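Local coordinates for colicin-B (Escherichia coli, PDB 1RH1), which kills Escherichia coli and closely related bacteria by forming a channel that depolarises the cytoplasmic membrane and dissipates cellular energy, at residues N164-Y169 with P189-V194; N265-V270 with P280-A285; N425-K430 with L445-W450; V459-F464 with G491-F496; V20-T25 with S291-Q296. One frame throughout, in Å; residues are numbered along the deposited sequence.

Contact 1: N164-Y169 with P189-V194; sequences NVPVKY and PMTVPV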
# COMPACT_ATOMS: atom_id res chain seq x y z
N ASN A 164 11.86 10.15 -11.64
CA ASN A 164 11.63 10.36 -10.23
C ASN A 164 12.91 10.25 -9.43
O ASN A 164 13.72 9.34 -9.64
CB ASN A 164 10.64 9.35 -9.70
CG ASN A 164 9.23 9.44 -10.29
OD1 ASN A 164 8.49 8.47 -10.27
ND2 ASN A 164 8.76 10.56 -10.83
N VAL A 165 13.13 11.22 -8.55
CA VAL A 165 14.26 11.20 -7.65
C VAL A 165 13.83 10.71 -6.27
O VAL A 165 12.78 11.09 -5.75
CB VAL A 165 14.86 12.62 -7.63
CG1 VAL A 165 13.89 13.67 -7.15
CG2 VAL A 165 16.06 12.62 -6.70
N PRO A 166 14.59 9.82 -5.64
CA PRO A 166 14.40 9.41 -4.25
C PRO A 166 14.29 10.56 -3.29
O PRO A 166 15.18 11.40 -3.32
CB PRO A 166 15.58 8.55 -4.02
CG PRO A 166 15.70 7.83 -5.33
CD PRO A 166 15.53 8.94 -6.32
N VAL A 167 13.24 10.71 -2.48
CA VAL A 167 13.15 11.80 -1.49
C VAL A 167 12.99 11.31 -0.05
O VAL A 167 12.62 10.15 0.16
CB VAL A 167 11.95 12.77 -1.78
CG1 VAL A 167 12.21 13.59 -3.02
CG2 VAL A 167 10.67 12.00 -1.98
N LYS A 168 13.29 12.16 0.95
CA LYS A 168 13.08 11.75 2.34
C LYS A 168 11.92 12.38 3.10
O LYS A 168 11.47 11.85 4.11
CB LYS A 168 14.31 11.99 3.22
CG LYS A 168 14.93 13.34 3.19
CD LYS A 168 16.05 13.41 4.19
CE LYS A 168 16.77 14.71 3.87
NZ LYS A 168 17.69 15.04 4.93
N TYR A 169 11.49 13.53 2.60
CA TYR A 169 10.42 14.34 3.13
C TYR A 169 9.68 14.83 1.92
O TYR A 169 10.24 14.97 0.84
CB TYR A 169 10.95 15.55 3.92
CG TYR A 169 11.49 15.11 5.27
CD1 TYR A 169 12.84 15.19 5.56
CD2 TYR A 169 10.63 14.53 6.21
CE1 TYR A 169 13.33 14.67 6.78
CE2 TYR A 169 11.10 14.00 7.42
CZ TYR A 169 12.46 14.07 7.70
OH TYR A 169 12.94 13.51 8.87
N PRO A 189 10.20 4.86 1.99
CA PRO A 189 10.81 5.23 0.73
C PRO A 189 9.90 5.96 -0.26
O PRO A 189 9.12 5.37 -1.01
CB PRO A 189 11.35 3.89 0.27
CG PRO A 189 11.91 3.33 1.53
CD PRO A 189 10.67 3.54 2.37
N MET A 190 9.98 7.27 -0.29
CA MET A 190 9.17 8.02 -1.22
C MET A 190 10.03 8.48 -2.37
O MET A 190 11.26 8.45 -2.30
CB MET A 190 8.53 9.22 -0.51
CG MET A 190 7.61 8.79 0.63
SD MET A 190 6.87 10.13 1.55
CE MET A 190 8.38 10.74 2.19
N THR A 191 9.34 8.93 -3.42
CA THR A 191 9.97 9.43 -4.63
C THR A 191 9.28 10.68 -5.18
O THR A 191 8.10 10.86 -4.89
CB THR A 191 9.96 8.22 -5.57
OG1 THR A 191 11.30 8.22 -6.01
CG2 THR A 191 9.03 8.22 -6.75
N VAL A 192 9.92 11.59 -5.91
CA VAL A 192 9.30 12.80 -6.48
C VAL A 192 9.75 13.07 -7.92
O VAL A 192 10.94 13.01 -8.19
CB VAL A 192 9.66 14.02 -5.57
CG1 VAL A 192 9.54 15.38 -6.26
CG2 VAL A 192 8.63 14.06 -4.46
N PRO A 193 8.91 13.39 -8.91
CA PRO A 193 9.32 13.73 -10.28
C PRO A 193 10.24 14.91 -10.51
O PRO A 193 9.97 16.00 -10.00
CB PRO A 193 8.03 13.91 -11.03
CG PRO A 193 7.05 14.24 -9.94
CD PRO A 193 7.46 13.30 -8.82
N VAL A 194 11.34 14.70 -11.25
CA VAL A 194 12.20 15.81 -11.66
C VAL A 194 11.61 16.45 -12.94
O VAL A 194 11.26 15.74 -13.90
CB VAL A 194 13.62 15.28 -11.90
CG1 VAL A 194 14.58 16.35 -12.41
CG2 VAL A 194 14.14 14.81 -10.56
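V165 and V192 pair through both backbone bonds, V165 N to V192 O and V192 N to V165 O, each 2.9 Å long. T191 adds a weak bond of 3.2 Å from its OG1 to V165 O, so this carbonyl serves two donors. The T191 and N164 side chains cross at about a right angle, T191 CG2 meeting N164 CB at 3.5 Å. N164 turns its CG beside the backbone N (chi1 -64°), which lays the amide against the proline ring, N164 ND2 being 3.4 Å from P193 CB. The two strands are antiparallel neighbours in a large mixed sheet, where strand 189-201 has strand 266-271 on its other flank; after V167 the chain turns a corner at K168 and enters a second sheet. On the face of V165, V167, M190 and V192 the side chains are apolar and buried; V165 and V192 also touch I269 of the adjoining strand, and M190 touches I185. There V167 presents CG1 to V192 CB at 3.6 Å, the two valines crossing at about a right angle. V165 CG1 touches V194 CG2 at the same distance, one methyl of each beta-branched valine meeting the other. M190, bent at its last torsion (chi3 -65°), brings CE within 3.8 Å of K168 O.

Contact 2: N265-V270 with P280-A285; sequences NHDVIV and PLYISA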
# COMPACT_ATOMS: atom_id res chain seq x y z
N ASN A 265 -3.43 18.17 -7.42
CA ASN A 265 -2.28 18.42 -6.55
C ASN A 265 -0.98 17.74 -7.02
O ASN A 265 -0.96 16.58 -7.43
CB ASN A 265 -2.60 17.95 -5.13
CG ASN A 265 -3.63 18.77 -4.37
OD1 ASN A 265 -4.10 18.42 -3.29
ND2 ASN A 265 -4.00 19.90 -4.95
N HIS A 266 0.15 18.48 -6.93
CA HIS A 266 1.45 17.99 -7.37
C HIS A 266 2.58 18.67 -6.64
O HIS A 266 2.45 19.80 -6.18
CB HIS A 266 1.64 18.24 -8.87
CG HIS A 266 2.29 17.10 -9.62
ND1 HIS A 266 3.29 17.20 -10.49
CD2 HIS A 266 1.95 15.75 -9.53
CE1 HIS A 266 3.54 15.97 -10.91
NE2 HIS A 266 2.74 15.08 -10.34
N ASP A 267 3.67 17.90 -6.51
CA ASP A 267 4.96 18.38 -6.00
C ASP A 267 6.06 17.84 -6.91
O ASP A 267 6.01 16.69 -7.36
CB ASP A 267 5.26 17.90 -4.57
CG ASP A 267 5.18 16.41 -4.22
OD1 ASP A 267 5.62 16.04 -3.13
OD2 ASP A 267 4.66 15.63 -5.02
N VAL A 268 7.01 18.69 -7.28
CA VAL A 268 8.07 18.27 -8.19
C VAL A 268 9.38 18.90 -7.78
O VAL A 268 9.42 19.78 -6.92
CB VAL A 268 7.79 18.69 -9.66
CG1 VAL A 268 6.50 18.08 -10.18
CG2 VAL A 268 7.66 20.19 -9.75
N ILE A 269 10.49 18.48 -8.39
CA ILE A 269 11.74 19.14 -8.12
C ILE A 269 12.10 19.77 -9.44
O ILE A 269 12.34 19.12 -10.46
CB ILE A 269 12.80 18.12 -7.65
CG1 ILE A 269 12.55 17.81 -6.19
CG2 ILE A 269 14.20 18.68 -7.79
CD1 ILE A 269 13.54 16.81 -5.62
N VAL A 270 12.03 21.09 -9.39
CA VAL A 270 12.32 21.91 -10.55
C VAL A 270 13.82 22.07 -10.59
O VAL A 270 14.44 22.58 -9.65
CB VAL A 270 11.65 23.28 -10.41
CG1 VAL A 270 12.01 24.08 -11.64
CG2 VAL A 270 10.15 23.18 -10.34
N PRO A 280 18.30 23.39 -7.79
CA PRO A 280 17.00 22.75 -7.75
C PRO A 280 16.12 23.09 -6.58
O PRO A 280 16.52 23.10 -5.41
CB PRO A 280 17.31 21.29 -7.83
CG PRO A 280 18.78 21.20 -7.55
CD PRO A 280 19.28 22.42 -8.26
N LEU A 281 14.90 23.42 -6.98
CA LEU A 281 13.86 23.77 -6.05
C LEU A 281 12.75 22.73 -6.01
O LEU A 281 12.34 22.19 -7.04
CB LEU A 281 13.33 25.10 -6.46
CG LEU A 281 12.42 25.80 -5.48
CD1 LEU A 281 13.22 26.22 -4.25
CD2 LEU A 281 11.78 27.00 -6.19
N TYR A 282 12.34 22.39 -4.79
CA TYR A 282 11.23 21.49 -4.57
C TYR A 282 10.07 22.42 -4.38
O TYR A 282 10.13 23.37 -3.61
CB TYR A 282 11.39 20.66 -3.31
CG TYR A 282 10.16 19.85 -2.85
CD1 TYR A 282 9.32 20.36 -1.87
CD2 TYR A 282 9.88 18.59 -3.39
CE1 TYR A 282 8.20 19.65 -1.44
CE2 TYR A 282 8.76 17.86 -2.97
CZ TYR A 282 7.94 18.41 -2.00
OH TYR A 282 6.82 17.72 -1.60
N ILE A 283 8.98 22.12 -5.08
CA ILE A 283 7.81 22.94 -4.97
C ILE A 283 6.54 22.12 -4.94
O ILE A 283 6.39 21.11 -5.63
CB ILE A 283 7.95 23.94 -6.15
CG1 ILE A 283 6.80 24.90 -6.13
CG2 ILE A 283 8.01 23.22 -7.48
CD1 ILE A 283 7.20 26.13 -6.96
N SER A 284 5.68 22.52 -4.02
CA SER A 284 4.41 21.84 -3.79
C SER A 284 3.20 22.72 -4.12
O SER A 284 3.10 23.83 -3.60
CB SER A 284 4.29 21.42 -2.35
OG SER A 284 3.15 20.58 -2.26
N ALA A 285 2.26 22.21 -4.93
CA ALA A 285 1.13 23.00 -5.37
C ALA A 285 -0.21 22.34 -5.11
O ALA A 285 -0.67 21.47 -5.87
CB ALA A 285 1.26 23.27 -6.86
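Y282 donates its phenol OH to OD1 of D267 over 2.6 Å, and OD1 accepts with its anti lone pair, away from the other oxygen. The carboxylate and ring planes stand 75° apart, the acid arriving at the edge of the ring. D267 reaches this point because its CG sits between the backbone N and the carbonyl carbon (chi1 53°), while Y282 swings its ring anti to the backbone N. I269 CG1 lies in the ring plane, 3.9 Å from Y282 CD2. The opposite face of the strands holds the beta-branched V268, V270 and I283; CG2 of I283 touches CG2 of V270 at 3.6 Å and CG2 of V268 at 3.8 Å. The backbone fixes the register: V268 N to I283 O and I283 N to V268 O are each 3.0 Å, and A285 N gives a bond of 2.7 Å to H266 O. One shell out, R170 forms a salt bridge with the same OD1, which would stabilise a charged aspartate, and L171 N bonds to Y282 OH while L171 O holds S284 OG. Flanked by strands 189-201 and 139-146, strands 266-271 and 281-286, consecutive in the chain, form an antiparallel beta hairpin within the mixed sheet.

Contact 3: N425-K430 with L445-W450; sequences NNIREK and LEVESW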
# COMPACT_ATOMS: atom_id res chain seq x y z
N ASN A 425 -15.04 -30.45 13.65
CA ASN A 425 -15.84 -31.62 14.01
C ASN A 425 -16.34 -32.36 12.77
O ASN A 425 -16.49 -33.60 12.78
CB ASN A 425 -17.02 -31.19 14.84
CG ASN A 425 -17.99 -32.29 15.24
OD1 ASN A 425 -19.16 -32.23 14.87
ND2 ASN A 425 -17.57 -33.30 15.99
N ASN A 426 -16.59 -31.63 11.68
CA ASN A 426 -17.02 -32.34 10.50
C ASN A 426 -15.87 -33.12 9.93
O ASN A 426 -16.09 -34.27 9.61
CB ASN A 426 -17.55 -31.39 9.47
CG ASN A 426 -18.87 -30.80 9.91
OD1 ASN A 426 -19.04 -29.59 9.82
ND2 ASN A 426 -19.82 -31.60 10.40
N ILE A 427 -14.64 -32.58 9.88
CA ILE A 427 -13.49 -33.33 9.38
C ILE A 427 -13.33 -34.62 10.17
O ILE A 427 -13.06 -35.67 9.60
CB ILE A 427 -12.21 -32.49 9.49
CG1 ILE A 427 -12.33 -31.16 8.73
CG2 ILE A 427 -11.07 -33.29 8.89
CD1 ILE A 427 -12.58 -31.33 7.23
N ARG A 428 -13.59 -34.52 11.47
CA ARG A 428 -13.51 -35.65 12.37
C ARG A 428 -14.52 -36.72 12.02
O ARG A 428 -14.11 -37.80 11.62
CB ARG A 428 -13.71 -35.16 13.80
CG ARG A 428 -13.63 -36.24 14.84
CD ARG A 428 -14.99 -36.63 15.43
NE ARG A 428 -15.55 -35.53 16.19
CZ ARG A 428 -15.09 -35.18 17.39
NH1 ARG A 428 -14.09 -35.86 17.95
NH2 ARG A 428 -15.57 -34.08 17.99
N GLU A 429 -15.83 -36.43 12.09
CA GLU A 429 -16.87 -37.40 11.75
C GLU A 429 -16.71 -37.98 10.35
O GLU A 429 -17.00 -39.16 10.11
CB GLU A 429 -18.22 -36.77 11.83
CG GLU A 429 -18.64 -36.30 13.19
CD GLU A 429 -19.86 -35.37 13.17
OE1 GLU A 429 -20.40 -35.07 12.10
OE2 GLU A 429 -20.26 -34.92 14.24
N LYS A 430 -16.23 -37.13 9.44
CA LYS A 430 -16.02 -37.51 8.07
C LYS A 430 -14.68 -38.20 7.82
O LYS A 430 -14.51 -38.85 6.79
CB LYS A 430 -16.18 -36.26 7.21
CG LYS A 430 -17.66 -35.93 7.23
CD LYS A 430 -18.05 -34.59 6.65
CE LYS A 430 -19.56 -34.54 6.75
NZ LYS A 430 -20.09 -33.42 5.99
N LEU A 445 -15.64 -33.31 0.10
CA LEU A 445 -16.75 -32.44 -0.24
C LEU A 445 -16.98 -31.33 0.77
O LEU A 445 -17.36 -30.22 0.42
CB LEU A 445 -17.97 -33.35 -0.39
CG LEU A 445 -19.25 -32.98 -1.12
CD1 LEU A 445 -18.95 -32.44 -2.51
CD2 LEU A 445 -20.13 -34.23 -1.17
N GLU A 446 -16.75 -31.59 2.04
CA GLU A 446 -16.86 -30.61 3.10
C GLU A 446 -15.81 -29.54 2.91
O GLU A 446 -16.08 -28.37 3.20
CB GLU A 446 -16.68 -31.33 4.44
CG GLU A 446 -16.66 -30.54 5.75
CD GLU A 446 -17.94 -29.84 6.17
OE1 GLU A 446 -17.82 -28.77 6.78
OE2 GLU A 446 -19.04 -30.35 5.92
N VAL A 447 -14.62 -29.91 2.38
CA VAL A 447 -13.52 -28.96 2.22
C VAL A 447 -13.87 -28.00 1.10
O VAL A 447 -13.70 -26.79 1.24
CB VAL A 447 -12.19 -29.69 1.88
CG1 VAL A 447 -11.06 -28.69 1.99
CG2 VAL A 447 -11.90 -30.84 2.83
N GLU A 448 -14.43 -28.56 0.00
CA GLU A 448 -14.91 -27.74 -1.09
C GLU A 448 -16.03 -26.82 -0.63
O GLU A 448 -16.00 -25.63 -0.95
CB GLU A 448 -15.38 -28.62 -2.22
CG GLU A 448 -14.19 -29.40 -2.83
CD GLU A 448 -13.17 -28.68 -3.74
OE1 GLU A 448 -12.32 -29.37 -4.28
OE2 GLU A 448 -13.22 -27.46 -3.94
N SER A 449 -16.97 -27.32 0.19
CA SER A 449 -18.03 -26.52 0.78
C SER A 449 -17.49 -25.25 1.40
O SER A 449 -18.06 -24.19 1.17
CB SER A 449 -18.74 -27.20 1.90
OG SER A 449 -19.31 -28.42 1.48
N TRP A 450 -16.37 -25.35 2.13
CA TRP A 450 -15.77 -24.21 2.80
C TRP A 450 -15.37 -23.13 1.83
O TRP A 450 -15.60 -21.96 2.14
CB TRP A 450 -14.52 -24.54 3.55
CG TRP A 450 -14.70 -25.53 4.67
CD1 TRP A 450 -15.88 -25.77 5.31
CD2 TRP A 450 -13.68 -26.26 5.18
NE1 TRP A 450 -15.62 -26.65 6.24
CE2 TRP A 450 -14.31 -26.97 6.19
CE3 TRP A 450 -12.32 -26.41 4.92
CZ2 TRP A 450 -13.58 -27.86 6.97
CZ3 TRP A 450 -11.60 -27.30 5.71
CH2 TRP A 450 -12.23 -28.01 6.72
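N426 and E446 mark the nearest approach of the two backbones, with CA atoms 7.6 Å apart, on helices that run nearly antiparallel at 161°. These are helices 420-435 and 441-452, consecutive in the helical pore-forming domain. The axes of the short segments lie 10.6 Å from each other, a spacing that side chains must bridge. E446 does most of this. Its CG is anti to the backbone N and the chain then bends (chi2 66°), carrying the carboxylate across the groove so that CD lies 3.7 Å from N426 CB. K430 reaches in from one turn further along its helix, extended beyond CG and roughly perpendicular to the glutamate, and its NZ forms a salt bridge with E446 OE2, the hydrogen bond weak at 3.2 Å. The other oxygen, OE1, takes a weak bond of 3.1 Å from W450 NE1, one turn on in its own helix. Deeper in the interface I427 extends CD1 to W450 CH2 at 3.4 Å, approaching the indole obliquely; the apolar end of isoleucine suits a place against the buried indole. F464 and L468 of helix 457-472 also pack on I427. The contact is therefore graded, apolar inside and polar at the partly exposed K430, N426 and E446. A carboxylate shared between an ammonium and an indole N-H would be expected to remain ionised, and its two bonds, though weak, may limit its rotation.

Contact 4: V459-F464 with G491-F496; sequences VALSLF and GAIGAF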
# COMPACT_ATOMS: atom_id res chain seq x y z
N VAL A 459 -6.73 -20.57 3.27
CA VAL A 459 -7.26 -20.80 4.62
C VAL A 459 -7.97 -22.17 4.67
O VAL A 459 -7.81 -22.91 5.65
CB VAL A 459 -8.25 -19.67 4.98
CG1 VAL A 459 -8.66 -19.75 6.42
CG2 VAL A 459 -7.60 -18.33 4.85
N ALA A 460 -8.72 -22.59 3.65
CA ALA A 460 -9.36 -23.90 3.68
C ALA A 460 -8.37 -25.04 3.59
O ALA A 460 -8.65 -26.13 4.09
CB ALA A 460 -10.33 -24.04 2.54
N LEU A 461 -7.22 -24.82 2.96
CA LEU A 461 -6.17 -25.83 2.90
C LEU A 461 -5.53 -25.97 4.28
O LEU A 461 -5.26 -27.09 4.72
CB LEU A 461 -5.06 -25.46 1.95
CG LEU A 461 -4.72 -26.38 0.79
CD1 LEU A 461 -3.40 -25.88 0.27
CD2 LEU A 461 -4.60 -27.85 1.18
N SER A 462 -5.29 -24.86 4.98
CA SER A 462 -4.67 -24.89 6.28
C SER A 462 -5.49 -25.64 7.29
O SER A 462 -5.02 -26.68 7.73
CB SER A 462 -4.45 -23.50 6.74
OG SER A 462 -3.40 -23.05 5.91
N LEU A 463 -6.72 -25.22 7.63
CA LEU A 463 -7.63 -25.94 8.52
C LEU A 463 -7.71 -27.42 8.24
O LEU A 463 -7.64 -28.20 9.17
CB LEU A 463 -8.98 -25.30 8.38
CG LEU A 463 -10.20 -25.79 9.10
CD1 LEU A 463 -10.05 -25.73 10.59
CD2 LEU A 463 -11.33 -24.88 8.70
N PHE A 464 -7.78 -27.85 6.99
CA PHE A 464 -7.86 -29.24 6.66
C PHE A 464 -6.57 -29.96 6.96
O PHE A 464 -6.56 -31.06 7.52
CB PHE A 464 -8.16 -29.39 5.21
CG PHE A 464 -8.32 -30.83 4.78
CD1 PHE A 464 -9.41 -31.57 5.22
CD2 PHE A 464 -7.37 -31.40 3.94
CE1 PHE A 464 -9.54 -32.89 4.81
CE2 PHE A 464 -7.52 -32.72 3.53
CZ PHE A 464 -8.61 -33.47 3.96
N GLY A 491 -1.73 -38.14 1.05
CA GLY A 491 -2.45 -38.29 -0.20
C GLY A 491 -3.68 -37.40 -0.17
O GLY A 491 -4.05 -36.91 -1.24
N ALA A 492 -4.29 -37.11 0.99
CA ALA A 492 -5.45 -36.23 1.05
C ALA A 492 -5.06 -34.77 0.94
O ALA A 492 -5.57 -34.08 0.06
CB ALA A 492 -6.20 -36.42 2.35
N ILE A 493 -4.15 -34.21 1.73
CA ILE A 493 -3.70 -32.84 1.51
C ILE A 493 -3.08 -32.70 0.12
O ILE A 493 -3.19 -31.67 -0.54
CB ILE A 493 -2.69 -32.52 2.55
CG1 ILE A 493 -3.37 -32.59 3.88
CG2 ILE A 493 -2.11 -31.15 2.32
CD1 ILE A 493 -2.31 -32.69 4.98
N GLY A 494 -2.46 -33.79 -0.34
CA GLY A 494 -1.83 -33.83 -1.65
C GLY A 494 -2.78 -33.52 -2.80
O GLY A 494 -2.53 -32.59 -3.58
N ALA A 495 -3.88 -34.29 -2.81
CA ALA A 495 -4.94 -34.20 -3.80
C ALA A 495 -5.57 -32.83 -4.04
O ALA A 495 -6.08 -32.60 -5.13
CB ALA A 495 -6.05 -35.16 -3.41
N PHE A 496 -5.55 -31.92 -3.07
CA PHE A 496 -6.06 -30.57 -3.23
C PHE A 496 -5.01 -29.65 -3.81
O PHE A 496 -5.29 -28.47 -4.08
CB PHE A 496 -6.53 -29.97 -1.87
CG PHE A 496 -7.92 -30.48 -1.45
CD1 PHE A 496 -8.05 -31.35 -0.38
CD2 PHE A 496 -9.05 -30.10 -2.19
CE1 PHE A 496 -9.30 -31.85 -0.06
CE2 PHE A 496 -10.30 -30.61 -1.86
CZ PHE A 496 -10.43 -31.49 -0.80
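F464 and F496 form a T-shaped pair: the edge of F496 points at the face of F464, with ring centroids 5.7 Å apart and planes at 80°. This is the dense part of the contact, for F464 meets three residues of the second segment. With its CG anti to the backbone N (chi1 -177°), it thrusts its ring straight at the second helix. F464 CE2 stands 4.1 Å from F496 CE1; A492 CB meets the ring edge near its plane, also 4.1 Å from CE2, and the I493 side chain crosses F464 obliquely, its CG1 4.2 Å from CE2. A small alanine suits the spot, since its single methyl lets a wide aromatic ring come close to the helix. The two segments belong to helices 457-472 and 479-495, predicted to be transmembrane, which together correspond to the hydrophobic helical hairpin characteristic of channel-forming colicins. In this soluble structure the hairpin lies buried within the helical domain, the axes of the two short segments antiparallel at 178° and 10.8 Å apart. Partners are fewer around L461. It touches through CD2 alone, at only slightly longer range, 4.3 Å from I493 CG2 and 4.2 Å from F496 CB, and F358 and I363 cover the leucine from beyond. No hydrogen bond joins the segments. Little solvent comes near either part: every touching residue is buried, with L443 and V447 against F464, and M444 and E448 against F496.

Contact 5: V20-T25 with S291-Q296; sequences VVWPST and SNSLSQ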
# COMPACT_ATOMS: atom_id res chain seq x y z
N VAL A 20 -4.33 6.13 -3.06
CA VAL A 20 -5.27 5.96 -4.17
C VAL A 20 -5.70 7.34 -4.66
O VAL A 20 -5.67 8.29 -3.89
CB VAL A 20 -6.53 5.12 -3.74
CG1 VAL A 20 -6.10 3.94 -2.87
CG2 VAL A 20 -7.50 5.94 -2.90
N VAL A 21 -6.10 7.52 -5.93
CA VAL A 21 -6.51 8.84 -6.39
C VAL A 21 -7.94 9.24 -6.08
O VAL A 21 -8.90 8.47 -6.17
CB VAL A 21 -6.23 8.91 -7.89
CG1 VAL A 21 -7.04 9.94 -8.66
CG2 VAL A 21 -4.80 9.41 -8.01
N TRP A 22 -8.07 10.47 -5.63
CA TRP A 22 -9.38 11.05 -5.48
C TRP A 22 -9.42 11.95 -6.70
O TRP A 22 -8.59 12.86 -6.81
CB TRP A 22 -9.50 11.85 -4.20
CG TRP A 22 -10.85 12.53 -4.10
CD1 TRP A 22 -12.00 11.81 -3.92
CD2 TRP A 22 -11.08 13.87 -4.17
NE1 TRP A 22 -12.97 12.68 -3.88
CE2 TRP A 22 -12.47 13.92 -4.03
CE3 TRP A 22 -10.34 15.04 -4.34
CZ2 TRP A 22 -13.14 15.14 -4.04
CZ3 TRP A 22 -11.01 16.27 -4.36
CH2 TRP A 22 -12.40 16.31 -4.21
N PRO A 23 -10.32 11.70 -7.67
CA PRO A 23 -10.49 12.51 -8.88
C PRO A 23 -11.09 13.79 -8.35
O PRO A 23 -12.17 13.76 -7.77
CB PRO A 23 -11.41 11.71 -9.73
CG PRO A 23 -11.37 10.31 -9.14
CD PRO A 23 -11.30 10.61 -7.67
N SER A 24 -10.36 14.89 -8.50
CA SER A 24 -10.77 16.15 -7.91
C SER A 24 -12.15 16.63 -8.32
O SER A 24 -12.69 16.24 -9.36
CB SER A 24 -9.74 17.21 -8.25
OG SER A 24 -10.06 18.42 -7.61
N THR A 25 -12.71 17.48 -7.45
CA THR A 25 -14.03 18.08 -7.62
C THR A 25 -14.22 18.76 -8.98
O THR A 25 -15.28 18.63 -9.59
CB THR A 25 -14.22 19.05 -6.39
OG1 THR A 25 -15.61 19.32 -6.36
CG2 THR A 25 -13.40 20.35 -6.43
N SER A 291 -16.31 23.18 0.87
CA SER A 291 -17.13 22.40 1.80
C SER A 291 -17.80 21.08 1.48
O SER A 291 -17.95 20.24 2.37
CB SER A 291 -18.19 23.30 2.33
OG SER A 291 -17.75 23.63 3.64
N ASN A 292 -18.25 20.90 0.25
CA ASN A 292 -18.85 19.63 -0.10
C ASN A 292 -17.87 18.70 -0.77
O ASN A 292 -18.06 17.49 -0.82
CB ASN A 292 -20.10 19.87 -0.99
CG ASN A 292 -21.32 20.27 -0.12
OD1 ASN A 292 -22.10 21.17 -0.46
ND2 ASN A 292 -21.52 19.60 1.03
N SER A 293 -16.75 19.26 -1.22
CA SER A 293 -15.68 18.47 -1.78
C SER A 293 -14.88 17.81 -0.65
O SER A 293 -14.41 16.68 -0.78
CB SER A 293 -14.86 19.41 -2.61
OG SER A 293 -14.07 18.62 -3.47
N LEU A 294 -14.78 18.47 0.51
CA LEU A 294 -14.17 17.95 1.74
C LEU A 294 -14.86 16.68 2.22
O LEU A 294 -14.19 15.66 2.37
CB LEU A 294 -14.26 19.01 2.81
CG LEU A 294 -13.46 20.24 2.48
CD1 LEU A 294 -13.82 21.38 3.35
CD2 LEU A 294 -12.03 19.91 2.66
N SER A 295 -16.18 16.71 2.42
CA SER A 295 -16.99 15.53 2.73
C SER A 295 -16.82 14.42 1.69
O SER A 295 -16.74 13.24 2.05
CB SER A 295 -18.44 15.92 2.77
OG SER A 295 -18.61 17.01 3.66
N GLN A 296 -16.75 14.78 0.40
CA GLN A 296 -16.52 13.83 -0.68
C GLN A 296 -15.23 13.06 -0.48
O GLN A 296 -15.21 11.84 -0.61
CB GLN A 296 -16.36 14.47 -2.04
CG GLN A 296 -17.56 14.76 -2.92
CD GLN A 296 -17.09 14.87 -4.36
OE1 GLN A 296 -17.10 15.94 -4.98
NE2 GLN A 296 -16.63 13.75 -4.94
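W22 and Q296 supply the van der Waals part of the contact. The indole, placed anti to the backbone N (chi1 176°), reaches toward the helix, and its CZ2 lies 3.8 Å from Q296 CB. The glutamine runs extended beyond CG and crosses the tryptophan at about a right angle, its amide plane turned 64° from the ring, with Q296 NE2 3.9 Å from W22 CZ2. A long, flexible glutamine can lie alongside so large a ring while its polar end stays at the exposed surface. R297 and A300 of the same helix, together with T260 and L289, also pack on W22.

The second group consists of approaches to the hydroxyl of S293, which is anti to its own backbone N. The oxygen lies near the plane of the indole, at its edge; the modelled 2.9 Å from S293 OG to W22 CH2 is very short and its exact value doubtful. T25 turns toward the same oxygen: T25 OG1 is 3.3 Å from S293 OG, but the angle is too poor for a hydrogen bond.

Backbone and side-chain hydrogen bonds hold the first segment from other directions. V20 and W22 pair with M261 in a short parallel sheet, and S24 OG bonds to E287.

V20 to S24 belong to the TonB box, the recognition motif for TonB in the cell envelope. The contact with the helix rests mainly on apolar burial of W22. The two segments share no hydrogen bond, so the polar hold on the box comes from strand 260-262 and E287; how the box is released is not settled by this contact.

Contacts 1 and 2 share one mixed sheet, with centres 11 Å apart, joined where P193 O meets I269 N at 3.0 Å, probably in a hydrogen bond. Contact 5 encloses both along the chain and comes within about 6 Å of contact 2 at the nearest atoms; its helix 291-340 follows strand 281-286 and runs on toward the pore-forming part. There contacts 3 and 4, again 11 Å between centres, merge into one core: W450 CZ3 lies 3.6 Å from A460 O. The TonB box in contact 5 and the predicted membrane hairpin of contact 4 have centres 46 Å apart, so recognition and channel-forming elements occupy separate regions; the centres of contacts 2 and 3 are 59 Å apart.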